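Local coordinates for coenzyme f420-dependent n5,n10-methylenetetrahydromethanopterin reductase (Methanopyrus kandleri, PDB 1EZW), which catalyses the reversible reduction of methylene-tetrahydromethanopterin to methyl-tetrahydromethanopterin with reduced coenzyme F420, a step in methanogenesis from carbon dioxide, at residues A[7-12]-A[35-40]; A[39-44]-A[100-105]; A[59-64]-A[88-93]; A[225-230]-A[321-326]. One frame throughout, in Å; residues are numbered along the deposited sequence. Where two conformers were deposited one is given.

Interaction 1: residues A[7-12]-A[35-40]; sequences GIELLP and WICDHY
I8, L10 and W35 are tied by two backbone hydrogen bonds that zip the first two parallel strands of the barrel together. W35 N donates to I8 O at 2.8 Å, and its own carbonyl receives L10 N at 3.1 Å. A CA-H of E9 leans on the same acceptor, with E9 CA 3.3 Å from W35 O.

Apolar contacts begin on the face carrying L10 and I36, which turns to helix 16-28, the link between the two strands in this beta-alpha-beta unit. I36 bends at its second torsion (chi2 -64°), which brings CD1 to 3.7 Å from L10 CB. Beyond the strand ends, in the loops, the ring of P12 slides past I36 CG2, its CG at 3.8 Å, and L11 CD1 comes back to the CB of C37.

E9 and W35 share the opposite face. E9 OE2 lies 3.3 Å from SG of the loop neighbour C37, a proximity that is doubtful because C37 has a second conformer. W35 turns into the barrel, where its NE1 is bonded to Q321 and its ring meets Y174 and Y229 edge to face. With a glycine at E9 the CB that packs on V323 and lies near W35 O would be gone, which is likely to open a gap on this face of the sheet.

Among the strand residues the chemistry thus divides by face: greasy branches seal the strands against the helix, while W35 carries a polar N-H into the barrel interior.

Interaction 2: residues A[39-44]-A[100-105]; sequences HYNNYS and KATFDK
T102 and K105, one turn apart on helix 100-106, face H39 and Y40. The loop of H39 and Y40 follows the second barrel strand and the helix follows the fourth, so the contact joins two strand-to-helix connections of the TIM barrel. The helix begins with K100, whose NZ forms a salt bridge to D104 OD2 at 2.9 Å and so ties its first turn on the side away from the loop.

T102 is next, and its two branches do different work. OG1 stands over the centre of the H39 ring, 3.4 Å above its plane in one of the two conformers of H39, so this placement is doubtful; its hydrogen bond goes to D99. The methyl, CG2, comes to the edge of the Y40 ring, 3.6 Å from CD2.

K105 closes the walk. Its extended chain runs at about a right angle to the tyrosine, and CD passes 3.4 Å from Y40 OH. With CG between the backbone N and the carbonyl carbon (chi1 82°), the ring of Y40 comes to lie beside the helix.

No hydrogen bond joins the two segments; the contact is one of packing. The polar ends of Y40 and K105 instead reach D160 of the second subunit, OH bonding to its backbone O and NZ making a salt bridge with its carboxylate.

Interaction 3: residues A[59-64]-A[88-93]; sequences IKLGPG and GGRAII
R90 O is approached by two groups of strand 60-63: L61 N donates a hydrogen bond to it at 2.9 Å, and K60 CA brings a C-H to 3.2 Å. The contact belongs to a beta-alpha-beta unit of the TIM barrel, in which strand 60-63 is followed by helix 73-86 and the chain returns through residues 88-93 toward strand 93-95. These are the third and fourth strands of the barrel. A second backbone bond, from I92 N to L61 O, completes the single bridge of L61 with A91.

The arginine reaches back along the strand. A bend at its third torsion (chi3 -71°) swings the guanidinium round to I59, whose carbonyl oxygen takes NH2 on a lone pair at 2.9 Å. That oxygen lies 21° out of the guanidinium plane. S87 O holds NE and T56 OG1 also receives NH2, so the rotation of the group is well fixed; its side chain lies about 4 Å from the bound magnesium ion, whose site includes T56 and S57.

I92 lays its CG2 branch against the CB of K60, 3.7 Å away. Further on, a side chain on G62 would collide with I92 O. The next residue, P63, has no N-H to continue the bonding, and the buried I92 O finds no hydrogen-bond partner, meeting G62 CA at 3.3 Å and P63 CD at 3.4 Å.

Interaction 4: residues A[225-230]-A[321-326]; sequences DVAAYT and QVVVGS
Q321 NE2 donates to D225 OD2 at 2.9 Å, a side-chain bond at the start of two neighbouring parallel strands, the seventh and eighth of the TIM barrel. The glutamine is fully extended, with CG anti to the backbone N (chi1 177°), and this length carries its amide past A227 CB to the acid. The carboxylate is met on its syn side, though NE2 stands 29° out of its plane; the oxygen lies practically in the plane of the amide. Both ends of that amide are used, its oxygen being engaged by W35. D225 is held as well, OD2 by Y174 OH and OD1 by T320 OG1. With an alanine here, Q321 NE2 and Y174 OH would probably lose their shared acceptor, and the amide would be less firmly fixed.

Farther along, Y229 and V323 lie side by side, pointing the same way into the barrel. V323 CG2 meets the edge of the tyrosine ring, 3.5 Å from CD1.

Next along the strands, T230 has a double grip on V323 O. OG1 sits between the backbone N and the carbonyl carbon (chi1 76°), which brings it to V323 O at 2.8 Å, and the backbone N of T230 donates to the same oxygen at 3.1 Å. Between the D225 and T230 ends, A228 N bonds to Q321 O and V323 N to A228 O. Beyond, G325 CA comes to 3.2 Å from T230 O, where a CB would clash, and a water donates to both T230 O and S326 O, 2.7 Å from the latter.

Overall arrangement
Interactions 1, 3 and 4 sample the eight-stranded TIM barrel, five of whose strands run in the order 60-63, 33-36, 5-10, 321-324, 225-229; residues 88-93 lead into strand 93-95. Interaction 1 sits between the others, its centre about 12 Å from each: I36 makes probable backbone bonds with G62 and G64, and G7 with V322 and V324. Interactions 3 and 4, centres about 15 Å apart, touch where G64 meets Y229. Interaction 2 continues from interaction 1 through H39 and Y40, but its centre lies about 21 Å from those of interactions 3 and 4. Along the chain, interaction 3 is nested inside the loop closed by interaction 2. The barrel wall thus passes into loops that meet a neighbouring subunit.

Interaction 1: residues A[7-12]-A[35-40]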
loop_
_atom_site.group_PDB
_atom_site.type_symbol
_atom_site.label_atom_id
_atom_site.label_comp_id
_atom_site.label_asym_id
_atom_site.label_seq_id
_atom_site.Cartn_x
_atom_site.Cartn_y
_atom_site.Cartn_z
ATOM N N GLY A 7 22.209 -6.838 -6.170
ATOM C CA GLY A 7 20.797 -7.077 -6.472
ATOM C C GLY A 7 20.344 -8.281 -5.664
ATOM O O GLY A 7 21.159 -9.021 -5.079
ATOM N N ILE A 8 19.034 -8.495 -5.623
ATOM C CA ILE A 8 18.484 -9.642 -4.931
ATOM C C ILE A 8 17.468 -10.245 -5.879
ATOM O O ILE A 8 16.744 -9.512 -6.560
ATOM C CB ILE A 8 17.832 -9.239 -3.575
ATOM C CG1 ILE A 8 17.360 -10.517 -2.883
ATOM C CG2 ILE A 8 16.703 -8.225 -3.776
ATOM C CD1 ILE A 8 17.015 -10.297 -1.457
ATOM N N GLU A 9 17.448 -11.571 -5.947
ATOM C CA GLU A 9 16.506 -12.261 -6.831
ATOM C C GLU A 9 15.725 -13.201 -5.952
ATOM O O GLU A 9 16.287 -14.036 -5.250
ATOM C CB GLU A 9 17.268 -13.007 -7.953
ATOM C CG GLU A 9 16.432 -13.983 -8.762
ATOM C CD GLU A 9 16.497 -15.377 -8.192
ATOM O OE1 GLU A 9 17.623 -15.941 -8.086
ATOM O OE2 GLU A 9 15.433 -15.919 -7.836
ATOM N N LEU A 10 14.397 -13.051 -5.984
ATOM C CA LEU A 10 13.518 -13.874 -5.164
ATOM C C LEU A 10 12.511 -14.589 -6.050
ATOM O O LEU A 10 11.950 -13.992 -6.988
ATOM C CB LEU A 10 12.778 -12.997 -4.143
ATOM C CG LEU A 10 13.662 -12.386 -3.041
ATOM C CD1 LEU A 10 12.923 -11.330 -2.254
ATOM C CD2 LEU A 10 14.152 -13.481 -2.117
ATOM N N LEU A 11 12.342 -15.890 -5.790
ATOM C CA LEU A 11 11.358 -16.695 -6.507
ATOM C C LEU A 11 10.073 -16.357 -5.729
ATOM O O LEU A 11 10.031 -16.435 -4.507
ATOM C CB LEU A 11 11.630 -18.192 -6.330
ATOM C CG LEU A 11 10.717 -19.086 -7.166
ATOM C CD1 LEU A 11 11.201 -19.026 -8.620
ATOM C CD2 LEU A 11 10.753 -20.537 -6.659
ATOM N N PRO A 12 9.023 -15.961 -6.438
ATOM C CA PRO A 12 7.831 -15.635 -5.673
ATOM C C PRO A 12 6.924 -16.823 -5.359
ATOM O O PRO A 12 5.749 -16.806 -5.723
ATOM C CB PRO A 12 7.174 -14.599 -6.564
ATOM C CG PRO A 12 7.421 -15.214 -7.946
ATOM C CD PRO A 12 8.843 -15.639 -7.882
ATOM N N TRP A 35 14.928 -8.389 -8.372
ATOM C CA TRP A 35 14.440 -9.141 -9.517
ATOM C C TRP A 35 13.497 -10.225 -9.069
ATOM O O TRP A 35 13.810 -10.995 -8.171
ATOM C CB TRP A 35 15.612 -9.819 -10.240
ATOM C CG TRP A 35 16.679 -8.865 -10.735
ATOM C CD1 TRP A 35 17.896 -8.566 -10.139
ATOM C CD2 TRP A 35 16.649 -8.132 -11.964
ATOM N NE1 TRP A 35 18.609 -7.708 -10.936
ATOM C CE2 TRP A 35 17.870 -7.422 -12.063
ATOM C CE3 TRP A 35 15.706 -8.008 -13.000
ATOM C CZ2 TRP A 35 18.183 -6.592 -13.166
ATOM C CZ3 TRP A 35 16.022 -7.179 -14.101
ATOM C CH2 TRP A 35 17.253 -6.484 -14.166
ATOM N N ILE A 36 12.345 -10.309 -9.729
ATOM C CA ILE A 36 11.360 -11.328 -9.360
ATOM C C ILE A 36 11.130 -12.205 -10.583
ATOM O O ILE A 36 10.795 -11.709 -11.660
ATOM C CB ILE A 36 10.019 -10.691 -8.897
ATOM C CG1 ILE A 36 10.226 -10.033 -7.520
ATOM C CG2 ILE A 36 8.944 -11.793 -8.756
ATOM C CD1 ILE A 36 10.581 -11.098 -6.443
ATOM N N CYS A 37 11.333 -13.508 -10.425
ATOM C CA CYS A 37 11.175 -14.458 -11.527
ATOM C C CYS A 37 9.751 -14.510 -12.060
ATOM O O CYS A 37 8.794 -14.188 -11.352
ATOM C CB CYS A 37 11.590 -15.839 -11.056
ATOM S SG CYS A 37 13.141 -15.738 -10.206
ATOM N N ASP A 38 9.625 -14.899 -13.325
ATOM C CA ASP A 38 8.320 -14.977 -13.973
ATOM C C ASP A 38 7.987 -16.392 -14.401
ATOM O O ASP A 38 8.356 -16.799 -15.516
ATOM C CB ASP A 38 8.302 -14.007 -15.195
ATOM C CG ASP A 38 7.075 -14.186 -16.080
ATOM O OD1 ASP A 38 6.014 -14.474 -15.505
ATOM O OD2 ASP A 38 7.190 -14.033 -17.319
ATOM N N HIS A 39 7.330 -17.163 -13.523
ATOM C CA HIS A 39 6.936 -18.560 -13.831
ATOM C C HIS A 39 5.466 -18.695 -13.451
ATOM O O HIS A 39 5.110 -18.341 -12.325
ATOM C CB HIS A 39 7.762 -19.564 -13.004
ATOM C CG HIS A 39 9.191 -19.676 -13.440
ATOM N ND1 HIS A 39 10.111 -20.473 -12.790
ATOM C CD2 HIS A 39 9.851 -19.105 -14.477
ATOM C CE1 HIS A 39 11.276 -20.383 -13.407
ATOM N NE2 HIS A 39 11.145 -19.556 -14.432
ATOM N N TYR A 40 4.639 -19.242 -14.359
ATOM C CA TYR A 40 3.198 -19.345 -14.127
ATOM C C TYR A 40 2.850 -20.079 -12.836
ATOM O O TYR A 40 1.783 -19.845 -12.247
ATOM C CB TYR A 40 2.519 -20.071 -15.321
ATOM C CG TYR A 40 2.660 -21.570 -15.187
ATOM C CD1 TYR A 40 1.737 -22.302 -14.425
ATOM C CD2 TYR A 40 3.854 -22.212 -15.589
ATOM C CE1 TYR A 40 1.993 -23.613 -14.024
ATOM C CE2 TYR A 40 4.121 -23.542 -15.191
ATOM C CZ TYR A 40 3.206 -24.220 -14.406
ATOM O OH TYR A 40 3.526 -25.466 -13.894
#

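Interaction 2: residues A[39-44]-A[100-105]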
loop_
_atom_site.group_PDB
_atom_site.type_symbol
_atom_site.label_atom_id
_atom_site.label_comp_id
_atom_site.label_asym_id
_atom_site.label_seq_id
_atom_site.Cartn_x
_atom_site.Cartn_y
_atom_site.Cartn_z
ATOM N N HIS A 39 7.330 -17.163 -13.523
ATOM C CA HIS A 39 6.936 -18.560 -13.831
ATOM C C HIS A 39 5.466 -18.695 -13.451
ATOM O O HIS A 39 5.110 -18.341 -12.325
ATOM C CB HIS A 39 7.762 -19.564 -13.004
ATOM C CG HIS A 39 9.191 -19.676 -13.440
ATOM N ND1 HIS A 39 10.111 -20.473 -12.790
ATOM C CD2 HIS A 39 9.851 -19.105 -14.477
ATOM C CE1 HIS A 39 11.276 -20.383 -13.407
ATOM N NE2 HIS A 39 11.145 -19.556 -14.432
ATOM N N TYR A 40 4.639 -19.242 -14.359
ATOM C CA TYR A 40 3.198 -19.345 -14.127
ATOM C C TYR A 40 2.850 -20.079 -12.836
ATOM O O TYR A 40 1.783 -19.845 -12.247
ATOM C CB TYR A 40 2.519 -20.071 -15.321
ATOM C CG TYR A 40 2.660 -21.570 -15.187
ATOM C CD1 TYR A 40 1.737 -22.302 -14.425
ATOM C CD2 TYR A 40 3.854 -22.212 -15.589
ATOM C CE1 TYR A 40 1.993 -23.613 -14.024
ATOM C CE2 TYR A 40 4.121 -23.542 -15.191
ATOM C CZ TYR A 40 3.206 -24.220 -14.406
ATOM O OH TYR A 40 3.526 -25.466 -13.894
ATOM N N ASN A 41 3.736 -20.973 -12.375
ATOM C CA ASN A 41 3.385 -21.748 -11.194
ATOM C C ASN A 41 3.475 -20.983 -9.890
ATOM O O ASN A 41 2.976 -21.424 -8.870
ATOM C CB ASN A 41 4.247 -23.028 -11.093
ATOM C CG ASN A 41 5.729 -22.748 -11.195
ATOM O OD1 ASN A 41 6.189 -22.148 -12.148
ATOM N ND2 ASN A 41 6.483 -23.215 -10.222
ATOM N N ASN A 42 4.102 -19.819 -9.935
ATOM C CA ASN A 42 4.276 -19.019 -8.721
ATOM C C ASN A 42 3.378 -17.807 -8.790
ATOM O O ASN A 42 2.602 -17.677 -9.740
ATOM C CB ASN A 42 5.735 -18.593 -8.623
ATOM C CG ASN A 42 6.643 -19.795 -8.377
ATOM O OD1 ASN A 42 6.304 -20.652 -7.579
ATOM N ND2 ASN A 42 7.781 -19.843 -9.036
ATOM N N TYR A 43 3.464 -16.930 -7.785
ATOM C CA TYR A 43 2.634 -15.721 -7.833
ATOM C C TYR A 43 3.163 -14.861 -9.003
ATOM O O TYR A 43 4.335 -14.917 -9.387
ATOM C CB TYR A 43 2.680 -14.986 -6.493
ATOM C CG TYR A 43 1.951 -15.719 -5.406
ATOM C CD1 TYR A 43 2.650 -16.438 -4.429
ATOM C CD2 TYR A 43 0.539 -15.696 -5.365
ATOM C CE1 TYR A 43 1.956 -17.132 -3.407
ATOM C CE2 TYR A 43 -0.160 -16.364 -4.374
ATOM C CZ TYR A 43 0.554 -17.082 -3.399
ATOM O OH TYR A 43 -0.155 -17.739 -2.425
ATOM N N SER A 44 2.285 -14.075 -9.595
ATOM C CA SER A 44 2.655 -13.333 -10.788
ATOM C C SER A 44 3.566 -12.190 -10.471
ATOM O O SER A 44 3.430 -11.538 -9.443
ATOM C CB SER A 44 1.405 -12.843 -11.510
ATOM O OG SER A 44 0.745 -11.832 -10.770
ATOM N N LYS A 100 13.284 -24.206 -20.179
ATOM C CA LYS A 100 12.786 -25.527 -20.468
ATOM C C LYS A 100 11.826 -26.150 -19.454
ATOM O O LYS A 100 10.736 -26.611 -19.834
ATOM C CB LYS A 100 13.970 -26.500 -20.690
ATOM C CG LYS A 100 13.502 -27.900 -21.026
ATOM C CD LYS A 100 14.678 -28.894 -21.145
ATOM C CE LYS A 100 14.181 -30.322 -21.302
ATOM N NZ LYS A 100 13.181 -30.510 -22.411
ATOM N N ALA A 101 12.206 -26.155 -18.180
ATOM C CA ALA A 101 11.373 -26.811 -17.175
ATOM C C ALA A 101 9.985 -26.205 -17.150
ATOM O O ALA A 101 8.979 -26.924 -17.124
ATOM C CB ALA A 101 12.036 -26.722 -15.788
ATOM N N THR A 102 9.934 -24.878 -17.192
ATOM C CA THR A 102 8.629 -24.211 -17.144
ATOM C C THR A 102 7.845 -24.333 -18.447
ATOM O O THR A 102 6.643 -24.625 -18.415
ATOM C CB THR A 102 8.786 -22.718 -16.752
ATOM O OG1 THR A 102 9.567 -22.637 -15.550
ATOM C CG2 THR A 102 7.392 -22.095 -16.462
ATOM N N PHE A 103 8.499 -24.126 -19.590
ATOM C CA PHE A 103 7.792 -24.261 -20.864
ATOM C C PHE A 103 7.272 -25.682 -21.077
ATOM O O PHE A 103 6.144 -25.866 -21.540
ATOM C CB PHE A 103 8.676 -23.781 -22.019
ATOM C CG PHE A 103 8.600 -22.295 -22.255
ATOM C CD1 PHE A 103 8.420 -21.395 -21.188
ATOM C CD2 PHE A 103 8.736 -21.783 -23.538
ATOM C CE1 PHE A 103 8.383 -20.017 -21.409
ATOM C CE2 PHE A 103 8.695 -20.407 -23.772
ATOM C CZ PHE A 103 8.519 -19.519 -22.707
ATOM N N ASP A 104 8.043 -26.706 -20.683
ATOM C CA ASP A 104 7.507 -28.063 -20.841
ATOM C C ASP A 104 6.195 -28.225 -20.048
ATOM O O ASP A 104 5.205 -28.812 -20.545
ATOM C CB ASP A 104 8.527 -29.125 -20.373
ATOM C CG ASP A 104 9.701 -29.281 -21.340
ATOM O OD1 ASP A 104 9.590 -28.853 -22.501
ATOM O OD2 ASP A 104 10.738 -29.862 -20.932
ATOM N N LYS A 105 6.180 -27.688 -18.828
ATOM C CA LYS A 105 4.992 -27.792 -17.994
ATOM C C LYS A 105 3.833 -27.060 -18.661
ATOM O O LYS A 105 2.722 -27.543 -18.633
ATOM C CB LYS A 105 5.224 -27.179 -16.601
ATOM C CG LYS A 105 6.149 -27.993 -15.677
ATOM C CD LYS A 105 6.447 -27.144 -14.442
ATOM C CE LYS A 105 7.459 -27.773 -13.490
ATOM N NZ LYS A 105 7.806 -26.722 -12.462
#

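Interaction 3: residues A[59-64]-A[88-93]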
loop_
_atom_site.group_PDB
_atom_site.type_symbol
_atom_site.label_atom_id
_atom_site.label_comp_id
_atom_site.label_asym_id
_atom_site.label_seq_id
_atom_site.Cartn_x
_atom_site.Cartn_y
_atom_site.Cartn_z
ATOM N N ILE A 59 14.747 1.005 -4.211
ATOM C CA ILE A 59 15.297 -0.108 -4.968
ATOM C C ILE A 59 14.630 -0.246 -6.346
ATOM O O ILE A 59 13.425 -0.011 -6.484
ATOM C CB ILE A 59 15.176 -1.413 -4.135
ATOM C CG1 ILE A 59 16.070 -2.501 -4.708
ATOM C CG2 ILE A 59 13.720 -1.864 -4.073
ATOM C CD1 ILE A 59 16.192 -3.702 -3.707
ATOM N N LYS A 60 15.427 -0.594 -7.359
ATOM C CA LYS A 60 14.852 -0.817 -8.697
ATOM C C LYS A 60 14.196 -2.186 -8.674
ATOM O O LYS A 60 14.656 -3.120 -7.996
ATOM C CB LYS A 60 15.926 -0.663 -9.763
ATOM C CG LYS A 60 16.409 0.797 -9.783
ATOM C CD LYS A 60 17.558 1.066 -10.785
ATOM C CE LYS A 60 18.901 1.099 -10.110
ATOM N NZ LYS A 60 19.895 1.766 -11.044
ATOM N N LEU A 61 13.072 -2.274 -9.404
ATOM C CA LEU A 61 12.147 -3.435 -9.425
ATOM C C LEU A 61 11.798 -3.956 -10.809
ATOM O O LEU A 61 11.437 -3.163 -11.663
ATOM C CB LEU A 61 10.762 -3.010 -8.812
ATOM C CG LEU A 61 10.093 -3.180 -7.441
ATOM C CD1 LEU A 61 11.059 -3.678 -6.395
ATOM C CD2 LEU A 61 9.460 -1.835 -7.020
ATOM N N GLY A 62 11.894 -5.256 -11.048
ATOM C CA GLY A 62 11.383 -5.718 -12.336
ATOM C C GLY A 62 11.437 -7.198 -12.461
ATOM O O GLY A 62 12.015 -7.932 -11.614
ATOM N N PRO A 63 10.847 -7.699 -13.557
ATOM C CA PRO A 63 10.847 -9.127 -13.793
ATOM C C PRO A 63 12.261 -9.601 -14.121
ATOM O O PRO A 63 12.940 -8.968 -14.921
ATOM C CB PRO A 63 9.864 -9.275 -14.964
ATOM C CG PRO A 63 10.016 -7.995 -15.717
ATOM C CD PRO A 63 10.120 -6.957 -14.611
ATOM N N GLY A 64 12.679 -10.709 -13.505
ATOM C CA GLY A 64 14.007 -11.267 -13.754
ATOM C C GLY A 64 13.884 -12.776 -13.742
ATOM O O GLY A 64 14.164 -13.417 -12.718
ATOM N N GLY A 88 7.217 5.128 -9.135
ATOM C CA GLY A 88 7.897 6.440 -9.163
ATOM C C GLY A 88 9.187 6.418 -9.996
ATOM O O GLY A 88 10.154 7.149 -9.708
ATOM N N GLY A 89 9.198 5.560 -11.011
ATOM C CA GLY A 89 10.310 5.489 -11.959
ATOM C C GLY A 89 11.446 4.576 -11.582
ATOM O O GLY A 89 12.637 4.926 -11.836
ATOM N N ARG A 90 11.098 3.406 -11.037
ATOM C CA ARG A 90 12.076 2.420 -10.593
ATOM C C ARG A 90 12.065 1.085 -11.337
ATOM O O ARG A 90 12.724 0.147 -10.915
ATOM C CB ARG A 90 11.905 2.133 -9.082
ATOM C CG ARG A 90 12.334 3.311 -8.238
ATOM C CD ARG A 90 12.171 2.973 -6.773
ATOM N NE ARG A 90 10.767 2.891 -6.351
ATOM C CZ ARG A 90 10.303 1.938 -5.539
ATOM N NH1 ARG A 90 9.014 1.944 -5.180
ATOM N NH2 ARG A 90 11.088 0.942 -5.150
ATOM N N ALA A 91 11.302 0.990 -12.420
ATOM C CA ALA A 91 11.245 -0.265 -13.125
ATOM C C ALA A 91 12.519 -0.624 -13.880
ATOM O O ALA A 91 13.244 0.260 -14.337
ATOM C CB ALA A 91 10.068 -0.258 -14.121
ATOM N N ILE A 92 12.720 -1.919 -14.005
ATOM C CA ILE A 92 13.817 -2.485 -14.815
ATOM C C ILE A 92 13.205 -3.656 -15.572
ATOM O O ILE A 92 12.201 -4.261 -15.145
ATOM C CB ILE A 92 15.013 -2.960 -13.952
ATOM C CG1 ILE A 92 14.564 -4.041 -12.963
ATOM C CG2 ILE A 92 15.652 -1.755 -13.272
ATOM C CD1 ILE A 92 15.614 -4.442 -11.877
ATOM N N ILE A 93 13.793 -4.023 -16.715
ATOM C CA ILE A 93 13.265 -5.157 -17.468
ATOM C C ILE A 93 14.331 -6.263 -17.531
ATOM O O ILE A 93 15.482 -5.948 -17.848
ATOM C CB ILE A 93 13.003 -4.747 -18.941
ATOM C CG1 ILE A 93 11.940 -3.656 -19.008
ATOM C CG2 ILE A 93 12.601 -5.998 -19.760
ATOM C CD1 ILE A 93 11.921 -2.913 -20.370
#

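Interaction 4: residues A[225-230]-A[321-326]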
loop_
_atom_site.group_PDB
_atom_site.type_symbol
_atom_site.label_atom_id
_atom_site.label_comp_id
_atom_site.label_asym_id
_atom_site.label_seq_id
_atom_site.Cartn_x
_atom_site.Cartn_y
_atom_site.Cartn_z
ATOM N N ASP A 225 25.987 -3.462 -17.784
ATOM C CA ASP A 225 26.007 -3.962 -16.413
ATOM C C ASP A 225 26.001 -5.487 -16.491
ATOM O O ASP A 225 24.982 -6.102 -16.847
ATOM C CB ASP A 225 24.764 -3.415 -15.662
ATOM C CG ASP A 225 24.782 -3.738 -14.164
ATOM O OD1 ASP A 225 25.875 -3.960 -13.613
ATOM O OD2 ASP A 225 23.704 -3.730 -13.528
ATOM N N VAL A 226 27.142 -6.125 -16.194
ATOM C CA VAL A 226 27.222 -7.579 -16.222
ATOM C C VAL A 226 26.792 -8.099 -14.850
ATOM O O VAL A 226 27.522 -7.976 -13.860
ATOM C CB VAL A 226 28.678 -8.052 -16.539
ATOM C CG1 VAL A 226 28.752 -9.556 -16.567
ATOM C CG2 VAL A 226 29.072 -7.532 -17.920
ATOM N N ALA A 227 25.599 -8.689 -14.814
ATOM C CA ALA A 227 25.007 -9.154 -13.555
ATOM C C ALA A 227 25.095 -10.635 -13.367
ATOM O O ALA A 227 24.654 -11.423 -14.222
ATOM C CB ALA A 227 23.542 -8.709 -13.497
ATOM N N ALA A 228 25.691 -11.046 -12.248
ATOM C CA ALA A 228 25.791 -12.455 -11.957
ATOM C C ALA A 228 24.581 -12.895 -11.140
ATOM O O ALA A 228 24.409 -12.420 -10.026
ATOM C CB ALA A 228 27.079 -12.726 -11.135
ATOM N N TYR A 229 23.742 -13.747 -11.716
ATOM C CA TYR A 229 22.575 -14.279 -11.007
ATOM C C TYR A 229 23.156 -15.498 -10.275
ATOM O O TYR A 229 23.281 -16.587 -10.852
ATOM C CB TYR A 229 21.504 -14.690 -12.033
ATOM C CG TYR A 229 20.302 -13.750 -12.149
ATOM C CD1 TYR A 229 20.395 -12.395 -11.820
ATOM C CD2 TYR A 229 19.092 -14.220 -12.650
ATOM C CE1 TYR A 229 19.289 -11.523 -11.995
ATOM C CE2 TYR A 229 17.996 -13.373 -12.829
ATOM C CZ TYR A 229 18.098 -12.032 -12.502
ATOM O OH TYR A 229 17.013 -11.202 -12.726
ATOM N N THR A 230 23.497 -15.315 -8.999
ATOM C CA THR A 230 24.150 -16.363 -8.212
ATOM C C THR A 230 23.319 -17.234 -7.294
ATOM O O THR A 230 22.161 -16.927 -6.988
ATOM C CB THR A 230 25.233 -15.744 -7.301
ATOM O OG1 THR A 230 24.607 -15.086 -6.176
ATOM C CG2 THR A 230 26.069 -14.700 -8.073
ATOM N N GLN A 321 27.313 -6.322 -11.279
ATOM C CA GLN A 321 26.136 -6.400 -10.380
ATOM C C GLN A 321 26.122 -7.810 -9.811
ATOM O O GLN A 321 26.062 -8.780 -10.549
ATOM C CB GLN A 321 24.770 -6.143 -11.095
ATOM C CG GLN A 321 23.592 -6.333 -10.093
ATOM C CD GLN A 321 22.194 -6.081 -10.662
ATOM O OE1 GLN A 321 21.187 -6.590 -10.097
ATOM N NE2 GLN A 321 22.103 -5.282 -11.733
ATOM N N VAL A 322 26.224 -7.932 -8.487
ATOM C CA VAL A 322 26.205 -9.253 -7.869
ATOM C C VAL A 322 24.758 -9.503 -7.414
ATOM O O VAL A 322 24.276 -8.794 -6.540
ATOM C CB VAL A 322 27.130 -9.298 -6.656
ATOM C CG1 VAL A 322 27.026 -10.648 -5.996
ATOM C CG2 VAL A 322 28.595 -9.080 -7.136
ATOM N N VAL A 323 24.080 -10.474 -8.016
ATOM C CA VAL A 323 22.687 -10.724 -7.626
ATOM C C VAL A 323 22.651 -11.891 -6.677
ATOM O O VAL A 323 22.958 -13.015 -7.033
ATOM C CB VAL A 323 21.775 -11.035 -8.841
ATOM C CG1 VAL A 323 20.318 -11.194 -8.346
ATOM C CG2 VAL A 323 21.850 -9.848 -9.878
ATOM N N VAL A 324 22.229 -11.601 -5.456
ATOM C CA VAL A 324 22.131 -12.607 -4.419
ATOM C C VAL A 324 20.864 -13.401 -4.684
ATOM O O VAL A 324 19.766 -12.841 -4.632
ATOM C CB VAL A 324 22.031 -11.898 -3.055
ATOM C CG1 VAL A 324 21.665 -12.892 -1.955
ATOM C CG2 VAL A 324 23.353 -11.148 -2.752
ATOM N N GLY A 325 21.012 -14.692 -4.941
ATOM C CA GLY A 325 19.876 -15.558 -5.210
ATOM C C GLY A 325 19.838 -16.737 -4.272
ATOM O O GLY A 325 20.755 -16.929 -3.448
ATOM N N SER A 326 18.780 -17.534 -4.420
ATOM C CA SER A 326 18.526 -18.684 -3.576
ATOM C C SER A 326 19.799 -19.492 -3.288
ATOM O O SER A 326 20.536 -19.826 -4.221
ATOM C CB SER A 326 17.486 -19.574 -4.261
ATOM O OG SER A 326 17.144 -20.672 -3.430
HETATM O O HOH W 1 20.052 -19.431 -6.862
#